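Local coordinates for protein succinate-semialdehyde dehydrogenase (NAD(P)(+)) (PDB 3RH9) that probably oxidises succinate semialdehyde to succinate with NAD(+) or NADP(+) as the electron acceptor, as a member of the aldehyde dehydrogenase family, at residues K21-G26 against E48-A53; K75-I80 against G115-C120; I94-H99 against D321-G326; A275-A280 against W442-G447. All coordinates share one frame; numbering follows the deposited sequence.

How the interactions relate
Near the N terminus, interaction 1 closes a short excursion of two strands, bringing the loop before strand 28-32 back to helix 48-61. Interaction 2 then joins helices 70-86 and 103-123, and the 34 intervening residues are almost all helical. Interaction 3 starts between those two helices, on helix 88-99, and runs to the loop after helix 303-316, so it crosses interaction 2. It also crosses interaction 4, whose first segment lies inside this long span and whose second lies beyond it. Interaction 4 ties helix 271-283 to the loop after strand 439-442. Interactions 1 and 4 lie on opposite sides of the chain's centre, their own centres 44 Å apart.

Interaction 1: K21-G26 against E48-A53; sequences KDSAGG and EEDVVA
D50 reaches out from the first turn of helix 48-61 and presses its carboxylate against the backbone and side chain of S23. This is the close part of the contact. OD2 of D50 accepts from S23 N at 2.7 Å (144°) with its syn lone pair, while OD1 accepts from S23 OG; the modelled 2.4 Å of that second bond is too short to be trusted in detail. With chi1 at -85°, CG of D50 sits beside its own backbone N, and from there the carboxylate extends to the loop. The loop has its own brace, an Asx turn: D22 OD2 takes A24 N at 2.8 Å with its anti lone pair, and D22 OD1 bonds to T13 OG1. Aspartate suits both positions, because its short carboxylate can receive a nearby backbone N-H. Were D50 an alanine, S23 N and OG would probably lose the acceptors described, and the loop would be less firmly tied to the helix. The other side is looser and wetter. Exposed K21 does not touch the helix directly; its NZ donates to a water at 3.2 Å, which in turn donates to D50 OD1 at 2.6 Å.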
loop_
_atom_site.group_PDB
_atom_site.type_symbol
_atom_site.label_atom_id
_atom_site.label_comp_id
_atom_site.label_asym_id
_atom_site.label_seq_id
_atom_site.Cartn_x
_atom_site.Cartn_y
_atom_site.Cartn_z
ATOM N N LYS A 21 -0.123 26.554 20.518
ATOM C CA LYS A 21 -0.547 27.785 19.855
ATOM C C LYS A 21 -1.611 27.560 18.776
ATOM O O LYS A 21 -2.016 26.412 18.497
ATOM C CB LYS A 21 0.655 28.551 19.278
ATOM C CG LYS A 21 1.344 27.875 18.101
ATOM C CD LYS A 21 2.380 28.787 17.405
ATOM C CE LYS A 21 2.758 28.168 16.040
ATOM N NZ LYS A 21 3.287 29.106 14.996
ATOM N N ASP A 22 -2.068 28.664 18.185
ATOM C CA ASP A 22 -3.050 28.613 17.114
ATOM C C ASP A 22 -3.282 30.021 16.575
ATOM O O ASP A 22 -2.901 30.988 17.215
ATOM C CB ASP A 22 -4.357 27.974 17.604
ATOM C CG ASP A 22 -5.199 28.915 18.438
ATOM O OD1 ASP A 22 -5.270 28.703 19.659
ATOM O OD2 ASP A 22 -5.801 29.860 17.885
ATOM N N SER A 23 -3.902 30.132 15.404
ATOM C CA SER A 23 -4.183 31.428 14.807
ATOM C C SER A 23 -5.669 31.587 14.578
ATOM O O SER A 23 -6.093 32.317 13.679
ATOM C CB SER A 23 -3.480 31.540 13.468
ATOM O OG SER A 23 -2.169 31.058 13.599
ATOM N N ALA A 24 -6.464 30.898 15.382
ATOM C CA ALA A 24 -7.895 30.820 15.099
ATOM C C ALA A 24 -8.535 32.193 15.239
ATOM O O ALA A 24 -9.606 32.455 14.685
ATOM C CB ALA A 24 -8.586 29.787 15.993
ATOM N N GLY A 25 -7.859 33.074 15.971
ATOM C CA GLY A 25 -8.341 34.430 16.153
ATOM C C GLY A 25 -9.676 34.441 16.855
ATOM O O GLY A 25 -10.476 35.347 16.675
ATOM N N GLY A 26 -9.913 33.416 17.662
ATOM C CA GLY A 26 -11.158 33.302 18.390
ATOM C C GLY A 26 -12.136 32.324 17.776
ATOM O O GLY A 26 -13.075 31.902 18.443
ATOM N N GLU A 48 -5.728 27.299 7.665
ATOM C CA GLU A 48 -4.700 26.741 6.794
ATOM C C GLU A 48 -3.282 26.947 7.359
ATOM O O GLU A 48 -2.623 25.981 7.723
ATOM C CB GLU A 48 -4.865 27.323 5.383
ATOM C CG GLU A 48 -3.615 27.450 4.557
ATOM C CD GLU A 48 -3.924 27.440 3.056
ATOM O OE1 GLU A 48 -5.091 27.713 2.670
ATOM O OE2 GLU A 48 -3.004 27.141 2.253
ATOM N N GLU A 49 -2.832 28.195 7.467
ATOM C CA GLU A 49 -1.470 28.507 7.932
ATOM C C GLU A 49 -0.991 27.752 9.184
ATOM O O GLU A 49 0.193 27.430 9.296
ATOM C CB GLU A 49 -1.279 30.019 8.117
ATOM C CG GLU A 49 -2.546 30.779 8.443
ATOM C CD GLU A 49 -3.463 30.950 7.223
ATOM O OE1 GLU A 49 -2.946 30.925 6.072
ATOM O OE2 GLU A 49 -4.700 31.107 7.416
ATOM N N ASP A 50 -1.895 27.481 10.122
ATOM C CA ASP A 50 -1.552 26.668 11.287
ATOM C C ASP A 50 -1.197 25.243 10.880
ATOM O O ASP A 50 -0.259 24.637 11.435
ATOM C CB ASP A 50 -2.715 26.599 12.280
ATOM C CG ASP A 50 -2.748 27.772 13.238
ATOM O OD1 ASP A 50 -1.958 28.721 13.060
ATOM O OD2 ASP A 50 -3.578 27.739 14.174
ATOM N N VAL A 51 -1.967 24.694 9.941
ATOM C CA VAL A 51 -1.730 23.331 9.482
ATOM C C VAL A 51 -0.416 23.266 8.689
ATOM O O VAL A 51 0.319 22.295 8.793
ATOM C CB VAL A 51 -2.916 22.778 8.657
ATOM C CG1 VAL A 51 -2.695 21.342 8.337
ATOM C CG2 VAL A 51 -4.198 22.908 9.431
ATOM N N VAL A 52 -0.116 24.314 7.921
ATOM C CA VAL A 52 1.151 24.407 7.209
ATOM C C VAL A 52 2.337 24.565 8.172
ATOM O O VAL A 52 3.423 24.016 7.939
ATOM C CB VAL A 52 1.146 25.561 6.192
ATOM C CG1 VAL A 52 2.494 25.676 5.510
ATOM C CG2 VAL A 52 0.051 25.354 5.159
ATOM N N ALA A 53 2.130 25.307 9.256
ATOM C CA ALA A 53 3.147 25.427 10.303
ATOM C C ALA A 53 3.428 24.068 10.927
ATOM O O ALA A 53 4.586 23.686 11.120
ATOM C CB ALA A 53 2.708 26.414 11.378
HETATM O O HOH W 1 0.644 29.095 13.200
#

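Interaction 2: K75-I80 against G115-C120; sequences KWLEDI and GFFDYC
Two helices of the probable cofactor-binding domain, 70-86 and 103-123, pack nearly antiparallel where L77 and I80 meet F117 and C120. The axes of the two short segments approach to 8.2 Å, with 153° between their N-to-C directions. F117 is the centre of the contact, and two residues of the facing helix meet it in different ways. I80 sets its CG2 methyl over one face, 3.5 Å from the centroid of the F117 ring and only 5° off the normal, a well-centred CH-pi contact. The beta branch makes this possible: with chi1 at -68°, CG1 lies beside the backbone N and CG2 projects on the opposite side from that nitrogen. L77 instead comes to the ring edge, CD2 lying 3.7 Å from F117 CD2, and the two side chains run at about a right angle. Its other methyl, CD1, rests 3.7 Å from the carbonyl O of C120 and 4.0 Å from C120 CB; the short cysteine side chain is consistent with this close approach. Around this core, F193 of helix 188-197 touches both I80 and F117, and helix 162-174 contributes L172 and S169, so the pair is packed against helices that follow strands of the six-stranded sheet. No hydrogen bond joins the two segments: they are held by shape and dispersion, and the broad phenylalanine face rewards a methyl placed squarely above it.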
loop_
_atom_site.group_PDB
_atom_site.type_symbol
_atom_site.label_atom_id
_atom_site.label_comp_id
_atom_site.label_asym_id
_atom_site.label_seq_id
_atom_site.Cartn_x
_atom_site.Cartn_y
_atom_site.Cartn_z
ATOM N N LYS A 75 12.992 5.038 23.947
ATOM C CA LYS A 75 12.683 5.722 25.196
ATOM C C LYS A 75 11.390 6.543 25.099
ATOM O O LYS A 75 10.600 6.568 26.053
ATOM C CB LYS A 75 13.864 6.609 25.625
ATOM C CG LYS A 75 13.755 7.183 27.030
ATOM C CD LYS A 75 13.472 6.069 28.050
ATOM C CE LYS A 75 13.988 6.404 29.459
ATOM N NZ LYS A 75 13.435 7.691 29.981
ATOM N N TRP A 76 11.180 7.210 23.960
ATOM C CA TRP A 76 9.931 7.947 23.718
ATOM C C TRP A 76 8.709 7.038 23.874
ATOM O O TRP A 76 7.774 7.341 24.611
ATOM C CB TRP A 76 9.877 8.487 22.295
ATOM C CG TRP A 76 10.973 9.377 21.887
ATOM C CD1 TRP A 76 11.795 10.077 22.694
ATOM C CD2 TRP A 76 11.342 9.715 20.538
ATOM N NE1 TRP A 76 12.676 10.813 21.947
ATOM C CE2 TRP A 76 12.418 10.611 20.618
ATOM C CE3 TRP A 76 10.866 9.338 19.273
ATOM C CZ2 TRP A 76 13.039 11.144 19.476
ATOM C CZ3 TRP A 76 11.481 9.868 18.139
ATOM C CH2 TRP A 76 12.551 10.762 18.250
ATOM N N LEU A 77 8.715 5.938 23.125
ATOM C CA LEU A 77 7.630 4.973 23.157
ATOM C C LEU A 77 7.400 4.536 24.590
ATOM O O LEU A 77 6.268 4.554 25.084
ATOM C CB LEU A 77 7.957 3.762 22.273
ATOM C CG LEU A 77 8.226 4.080 20.794
ATOM C CD1 LEU A 77 8.819 2.914 20.033
ATOM C CD2 LEU A 77 6.944 4.547 20.147
ATOM N N GLU A 78 8.486 4.160 25.262
ATOM C CA GLU A 78 8.402 3.667 26.637
ATOM C C GLU A 78 7.800 4.708 27.574
ATOM O O GLU A 78 6.910 4.391 28.372
ATOM C CB GLU A 78 9.769 3.216 27.136
ATOM C CG GLU A 78 10.105 1.773 26.795
ATOM C CD GLU A 78 11.604 1.483 26.869
ATOM O OE1 GLU A 78 12.393 2.379 27.272
ATOM O OE2 GLU A 78 11.992 0.349 26.510
ATOM N N ASP A 79 8.288 5.946 27.466
ATOM C CA ASP A 79 7.749 7.058 28.230
ATOM C C ASP A 79 6.261 7.286 27.921
ATOM O O ASP A 79 5.454 7.422 28.832
ATOM C CB ASP A 79 8.547 8.344 27.973
ATOM C CG ASP A 79 9.933 8.334 28.619
ATOM O OD1 ASP A 79 10.267 7.362 29.346
ATOM O OD2 ASP A 79 10.691 9.319 28.391
ATOM N N ILE A 80 5.902 7.341 26.643
ATOM C CA ILE A 80 4.501 7.516 26.276
ATOM C C ILE A 80 3.631 6.379 26.822
ATOM O O ILE A 80 2.570 6.620 27.384
ATOM C CB ILE A 80 4.307 7.636 24.760
ATOM C CG1 ILE A 80 4.920 8.944 24.248
ATOM C CG2 ILE A 80 2.844 7.594 24.413
ATOM C CD1 ILE A 80 5.110 8.995 22.742
ATOM N N GLY A 115 -0.600 -0.371 25.067
ATOM C CA GLY A 115 0.022 -1.621 24.667
ATOM C C GLY A 115 0.592 -1.579 23.262
ATOM O O GLY A 115 1.373 -2.451 22.860
ATOM N N PHE A 116 0.187 -0.569 22.502
ATOM C CA PHE A 116 0.735 -0.382 21.171
ATOM C C PHE A 116 2.121 0.204 21.299
ATOM O O PHE A 116 3.071 -0.212 20.629
ATOM C CB PHE A 116 -0.174 0.518 20.334
ATOM C CG PHE A 116 -1.366 -0.199 19.797
ATOM C CD1 PHE A 116 -1.240 -1.055 18.711
ATOM C CD2 PHE A 116 -2.611 -0.060 20.400
ATOM C CE1 PHE A 116 -2.328 -1.739 18.218
ATOM C CE2 PHE A 116 -3.714 -0.749 19.904
ATOM C CZ PHE A 116 -3.566 -1.596 18.812
ATOM N N PHE A 117 2.227 1.168 22.192
ATOM C CA PHE A 117 3.498 1.791 22.479
ATOM C C PHE A 117 4.445 0.787 23.105
ATOM O O PHE A 117 5.632 0.754 22.790
ATOM C CB PHE A 117 3.278 3.014 23.357
ATOM C CG PHE A 117 2.776 4.193 22.591
ATOM C CD1 PHE A 117 1.447 4.527 22.614
ATOM C CD2 PHE A 117 3.638 4.944 21.809
ATOM C CE1 PHE A 117 0.990 5.614 21.894
ATOM C CE2 PHE A 117 3.189 6.017 21.086
ATOM C CZ PHE A 117 1.870 6.359 21.128
ATOM N N ASP A 118 3.915 -0.050 23.980
ATOM C CA ASP A 118 4.737 -1.067 24.590
ATOM C C ASP A 118 5.233 -2.001 23.510
ATOM O O ASP A 118 6.405 -2.352 23.463
ATOM C CB ASP A 118 3.962 -1.862 25.646
ATOM C CG ASP A 118 4.867 -2.793 26.443
ATOM O OD1 ASP A 118 5.923 -2.339 26.949
ATOM O OD2 ASP A 118 4.535 -3.985 26.553
ATOM N N TYR A 119 4.334 -2.400 22.627
ATOM C CA TYR A 119 4.686 -3.419 21.674
ATOM C C TYR A 119 5.716 -2.876 20.694
ATOM O O TYR A 119 6.629 -3.587 20.277
ATOM C CB TYR A 119 3.458 -3.950 20.957
ATOM C CG TYR A 119 3.844 -4.884 19.857
ATOM C CD1 TYR A 119 4.097 -4.403 18.580
ATOM C CD2 TYR A 119 3.997 -6.249 20.100
ATOM C CE1 TYR A 119 4.476 -5.256 17.570
ATOM C CE2 TYR A 119 4.377 -7.117 19.083
ATOM C CZ TYR A 119 4.617 -6.607 17.825
ATOM O OH TYR A 119 4.988 -7.444 16.808
ATOM N N CYS A 120 5.586 -1.603 20.349
ATOM C CA CYS A 120 6.534 -0.972 19.438
ATOM C C CYS A 120 7.904 -0.735 20.050
ATOM O O CYS A 120 8.914 -0.758 19.350
ATOM C CB CYS A 120 5.966 0.333 18.897
ATOM S SG CYS A 120 4.881 0.057 17.509
#

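Interaction 3: I94-H99 against D321-G326; sequences ILCMEH and DGMNDG
Sulfur and selenium dominate this contact: C96 and M97 on helix 88-99 meet M323, and both methionines are present as selenomethionine, with SE where the unlabelled residue carries sulfur. The contact joins a helix of the probable cofactor-binding domain to the loop between helices 303-316 and 335-350, which belong to the part of the chain that builds the seven-stranded sheet of the probable catalytic domain. The loop turns through an Asx turn, in which D321 OD1 accepts from M323 N at 3.1 Å and 173°, the N-H coming from above the carboxylate plane. This turn presents G322 and M323 to the helix. C96 points toward the loop, and with chi1 at 176° its sulfur lies opposite the backbone N, placing C96 SG 3.6 Å from G322 C and 3.7 Å from M323 SE. A CB on G322 would point at this sulfur, so a glycine is probably easier to place here. Cysteine suits its own place by being short as well as polarisable. W103, at the start of helix 103-123, touches the M323 side chain and is hydrogen-bonded through its backbone to G322, so helix 103-123 also contacts the loop. No hydrogen bond crosses between the two segments; the contact is made by soft, apolar ends of side chains. M97, extended beyond CG, and M323, bent at chi2 and chi3, approach at a slant and meet tip to tip, methyl CE of M97 lying 3.5 Å from methyl CE of M323.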
loop_
_atom_site.group_PDB
_atom_site.type_symbol
_atom_site.label_atom_id
_atom_site.label_comp_id
_atom_site.label_asym_id
_atom_site.label_seq_id
_atom_site.Cartn_x
_atom_site.Cartn_y
_atom_site.Cartn_z
ATOM N N ILE A 94 -12.234 12.419 30.476
ATOM C CA ILE A 94 -12.441 13.255 29.302
ATOM C C ILE A 94 -12.980 12.450 28.113
ATOM O O ILE A 94 -13.787 12.941 27.324
ATOM C CB ILE A 94 -11.131 13.967 28.910
ATOM C CG1 ILE A 94 -10.673 14.872 30.056
ATOM C CG2 ILE A 94 -11.315 14.772 27.647
ATOM C CD1 ILE A 94 -9.184 15.112 30.098
ATOM N N LEU A 95 -12.537 11.208 27.985
ATOM C CA LEU A 95 -12.990 10.383 26.891
ATOM C C LEU A 95 -14.484 10.136 27.075
ATOM O O LEU A 95 -15.298 10.348 26.168
ATOM C CB LEU A 95 -12.231 9.064 26.890
ATOM C CG LEU A 95 -12.204 8.330 25.552
ATOM C CD1 LEU A 95 -10.976 7.447 25.449
ATOM C CD2 LEU A 95 -13.476 7.519 25.343
ATOM N N CYS A 96 -14.830 9.700 28.275
ATOM C CA CYS A 96 -16.200 9.386 28.619
ATOM C C CYS A 96 -17.147 10.531 28.278
ATOM O O CYS A 96 -18.213 10.329 27.677
ATOM C CB CYS A 96 -16.290 9.088 30.108
ATOM S SG CYS A 96 -17.955 8.785 30.668
HETATM N N MSE A 97 -16.762 11.739 28.668
HETATM C CA MSE A 97 -17.684 12.851 28.564
HETATM C C MSE A 97 -17.925 13.308 27.141
HETATM O O MSE A 97 -19.021 13.766 26.825
HETATM C CB MSE A 97 -17.237 14.014 29.435
HETATM C CG MSE A 97 -17.585 13.799 30.895
HETATM SE SE MSE A 97 -16.574 14.963 32.088
HETATM C CE MSE A 97 -17.379 14.411 33.801
ATOM N N GLU A 98 -16.919 13.184 26.280
ATOM C CA GLU A 98 -17.065 13.678 24.913
ATOM C C GLU A 98 -17.584 12.611 23.942
ATOM O O GLU A 98 -18.246 12.929 22.960
ATOM C CB GLU A 98 -15.759 14.304 24.407
ATOM C CG GLU A 98 -14.639 13.320 24.215
ATOM C CD GLU A 98 -13.363 13.986 23.716
ATOM O OE1 GLU A 98 -13.408 15.195 23.377
ATOM O OE2 GLU A 98 -12.316 13.304 23.661
ATOM N N HIS A 99 -17.288 11.356 24.239
ATOM C CA HIS A 99 -17.740 10.226 23.429
ATOM C C HIS A 99 -19.075 9.656 23.901
ATOM O O HIS A 99 -19.966 9.436 23.100
ATOM C CB HIS A 99 -16.683 9.125 23.451
ATOM C CG HIS A 99 -17.045 7.911 22.654
ATOM N ND1 HIS A 99 -17.620 6.795 23.221
ATOM C CD2 HIS A 99 -16.877 7.622 21.340
ATOM C CE1 HIS A 99 -17.805 5.877 22.290
ATOM N NE2 HIS A 99 -17.360 6.352 21.140
ATOM N N ASP A 321 -26.042 7.748 31.337
ATOM C CA ASP A 321 -24.828 8.531 31.474
ATOM C C ASP A 321 -23.698 7.593 31.882
ATOM O O ASP A 321 -23.848 6.798 32.808
ATOM C CB ASP A 321 -25.036 9.598 32.549
ATOM C CG ASP A 321 -23.967 10.681 32.526
ATOM O OD1 ASP A 321 -22.821 10.408 32.082
ATOM O OD2 ASP A 321 -24.289 11.816 32.953
ATOM N N GLY A 322 -22.571 7.679 31.188
ATOM C CA GLY A 322 -21.466 6.773 31.439
ATOM C C GLY A 322 -20.579 7.162 32.613
ATOM O O GLY A 322 -19.715 6.385 33.030
HETATM N N MSE A 323 -20.784 8.362 33.146
HETATM C CA MSE A 323 -20.033 8.796 34.312
HETATM C C MSE A 323 -20.506 8.067 35.557
HETATM O O MSE A 323 -19.773 7.948 36.532
HETATM C CB MSE A 323 -20.133 10.312 34.505
HETATM C CG MSE A 323 -19.200 11.114 33.602
HETATM SE SE MSE A 323 -17.282 10.665 33.823
HETATM C CE MSE A 323 -16.977 11.474 35.585
ATOM N N ASN A 324 -21.729 7.556 35.512
ATOM C CA ASN A 324 -22.288 6.856 36.653
ATOM C C ASN A 324 -21.964 5.365 36.672
ATOM O O ASN A 324 -21.988 4.689 35.639
ATOM C CB ASN A 324 -23.795 7.071 36.706
ATOM C CG ASN A 324 -24.170 8.528 36.592
ATOM O OD1 ASN A 324 -23.500 9.400 37.152
ATOM N ND2 ASN A 324 -25.243 8.808 35.857
ATOM N N ASP A 325 -21.669 4.851 37.859
ATOM C CA ASP A 325 -21.362 3.437 38.017
ATOM C C ASP A 325 -22.535 2.596 37.536
ATOM O O ASP A 325 -23.676 3.051 37.546
ATOM C CB ASP A 325 -21.034 3.123 39.486
ATOM C CG ASP A 325 -20.608 1.666 39.704
ATOM O OD1 ASP A 325 -20.343 0.960 38.702
ATOM O OD2 ASP A 325 -20.532 1.224 40.879
ATOM N N GLY A 326 -22.243 1.380 37.087
ATOM C CA GLY A 326 -23.280 0.414 36.780
ATOM C C GLY A 326 -23.899 0.564 35.406
ATOM O O GLY A 326 -24.782 -0.214 35.019
#

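Interaction 4: A275-A280 against W442-G447; sequences ADNLIA and WNTGTG
N443 opens the run along the loop, its carbonyl O 4.1 Å from ND2 of N277; that amide nitrogen donates instead to A273 O, one turn back on its own helix. The loop leaves strand 439-442, an outermost strand of the seven-stranded sheet within the chain, where W442 forms backbone hydrogen bonds with the second subunit, an edge pairing consistent with the arm exchange of aldehyde dehydrogenases. At T444 the CA stands 3.5 Å from N277 OD1. The CA-CB bond of T444 points away from the helix, yet OG1 stays 3.6 Å from N277 OD1; the side chain also packs on P481 of the second subunit. G445 makes the one hydrogen bond between the segments: its N donates to N277 OD1 at 3.1 Å (144°), arriving 52° out of the amide's carbonyl plane. Asparagine suits the helix position because one amide both donates to A273 and accepts from G445. A leucine in place of N277 would probably leave G445 N without its acceptor and weaken the hold of helix 271-283 on the loop. T446 N closes an ST turn, donating at 3.2 Å to T444 OG1, which chi1 of 177° sets opposite its own backbone N. T446 OG1 is hydrogen-bonded to K137 NZ of the second subunit.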
loop_
_atom_site.group_PDB
_atom_site.type_symbol
_atom_site.label_atom_id
_atom_site.label_comp_id
_atom_site.label_asym_id
_atom_site.label_seq_id
_atom_site.Cartn_x
_atom_site.Cartn_y
_atom_site.Cartn_z
ATOM N N ALA A 275 -22.731 -16.583 22.918
ATOM C CA ALA A 275 -23.604 -15.566 23.486
ATOM C C ALA A 275 -22.793 -14.592 24.321
ATOM O O ALA A 275 -22.944 -13.377 24.195
ATOM C CB ALA A 275 -24.696 -16.220 24.334
ATOM N N ASP A 276 -21.942 -15.142 25.183
ATOM C CA ASP A 276 -21.036 -14.342 25.992
ATOM C C ASP A 276 -20.182 -13.461 25.104
ATOM O O ASP A 276 -20.056 -12.256 25.333
ATOM C CB ASP A 276 -20.118 -15.241 26.820
ATOM C CG ASP A 276 -20.729 -15.641 28.141
ATOM O OD1 ASP A 276 -21.970 -15.542 28.272
ATOM O OD2 ASP A 276 -19.964 -16.056 29.045
ATOM N N ASN A 277 -19.585 -14.073 24.090
ATOM C CA ASN A 277 -18.717 -13.340 23.190
ATOM C C ASN A 277 -19.450 -12.261 22.405
ATOM O O ASN A 277 -18.945 -11.149 22.223
ATOM C CB ASN A 277 -18.013 -14.301 22.250
ATOM C CG ASN A 277 -16.724 -14.822 22.832
ATOM O OD1 ASN A 277 -15.706 -14.125 22.832
ATOM N ND2 ASN A 277 -16.753 -16.053 23.334
ATOM N N LEU A 278 -20.650 -12.595 21.949
ATOM C CA LEU A 278 -21.417 -11.678 21.128
ATOM C C LEU A 278 -21.701 -10.403 21.903
ATOM O O LEU A 278 -21.451 -9.302 21.399
ATOM C CB LEU A 278 -22.718 -12.319 20.670
ATOM C CG LEU A 278 -23.160 -11.995 19.244
ATOM C CD1 LEU A 278 -24.645 -12.281 19.070
ATOM C CD2 LEU A 278 -22.825 -10.559 18.858
ATOM N N ILE A 279 -22.192 -10.548 23.134
ATOM C CA ILE A 279 -22.507 -9.390 23.970
ATOM C C ILE A 279 -21.287 -8.524 24.267
ATOM O O ILE A 279 -21.408 -7.307 24.361
ATOM C CB ILE A 279 -23.172 -9.786 25.292
ATOM C CG1 ILE A 279 -24.481 -10.530 25.039
ATOM C CG2 ILE A 279 -23.443 -8.569 26.120
ATOM C CD1 ILE A 279 -25.605 -9.660 24.570
ATOM N N ALA A 280 -20.111 -9.128 24.403
ATOM C CA ALA A 280 -18.903 -8.340 24.668
ATOM C C ALA A 280 -18.393 -7.604 23.418
ATOM O O ALA A 280 -17.887 -6.482 23.497
ATOM C CB ALA A 280 -17.808 -9.220 25.269
ATOM N N TRP A 442 -11.868 -16.840 15.828
ATOM C CA TRP A 442 -12.163 -18.251 15.940
ATOM C C TRP A 442 -12.662 -18.555 17.370
ATOM O O TRP A 442 -11.908 -18.493 18.334
ATOM C CB TRP A 442 -10.910 -19.048 15.591
ATOM C CG TRP A 442 -11.115 -20.515 15.526
ATOM C CD1 TRP A 442 -12.228 -21.205 15.909
ATOM C CD2 TRP A 442 -10.165 -21.495 15.088
ATOM N NE1 TRP A 442 -12.041 -22.555 15.718
ATOM C CE2 TRP A 442 -10.779 -22.761 15.219
ATOM C CE3 TRP A 442 -8.855 -21.426 14.592
ATOM C CZ2 TRP A 442 -10.130 -23.951 14.869
ATOM C CZ3 TRP A 442 -8.207 -22.607 14.250
ATOM C CH2 TRP A 442 -8.846 -23.853 14.389
ATOM N N ASN A 443 -13.947 -18.871 17.497
ATOM C CA ASN A 443 -14.590 -19.048 18.805
ATOM C C ASN A 443 -14.229 -17.946 19.799
ATOM O O ASN A 443 -14.130 -18.190 21.001
ATOM C CB ASN A 443 -14.342 -20.444 19.401
ATOM C CG ASN A 443 -15.178 -21.539 18.717
ATOM O OD1 ASN A 443 -14.648 -22.585 18.334
ATOM N ND2 ASN A 443 -16.479 -21.295 18.553
ATOM N N THR A 444 -14.040 -16.736 19.278
ATOM C CA THR A 444 -13.930 -15.527 20.099
ATOM C C THR A 444 -14.436 -14.332 19.291
ATOM O O THR A 444 -14.495 -14.379 18.059
ATOM C CB THR A 444 -12.482 -15.252 20.596
ATOM O OG1 THR A 444 -12.451 -14.020 21.316
ATOM C CG2 THR A 444 -11.494 -15.151 19.431
ATOM N N GLY A 445 -14.817 -13.274 19.998
ATOM C CA GLY A 445 -15.323 -12.075 19.363
ATOM C C GLY A 445 -14.411 -10.892 19.636
ATOM O O GLY A 445 -14.770 -9.746 19.365
ATOM N N THR A 446 -13.222 -11.175 20.172
ATOM C CA THR A 446 -12.288 -10.118 20.526
ATOM C C THR A 446 -11.799 -9.381 19.282
ATOM O O THR A 446 -11.759 -9.944 18.185
ATOM C CB THR A 446 -11.084 -10.645 21.326
ATOM O OG1 THR A 446 -10.220 -9.546 21.671
ATOM C CG2 THR A 446 -10.305 -11.680 20.507
ATOM N N GLY A 447 -11.433 -8.116 19.464
ATOM C CA GLY A 447 -10.990 -7.296 18.359
ATOM C C GLY A 447 -9.497 -7.359 18.180
ATOM O O GLY A 447 -8.849 -8.260 18.682
#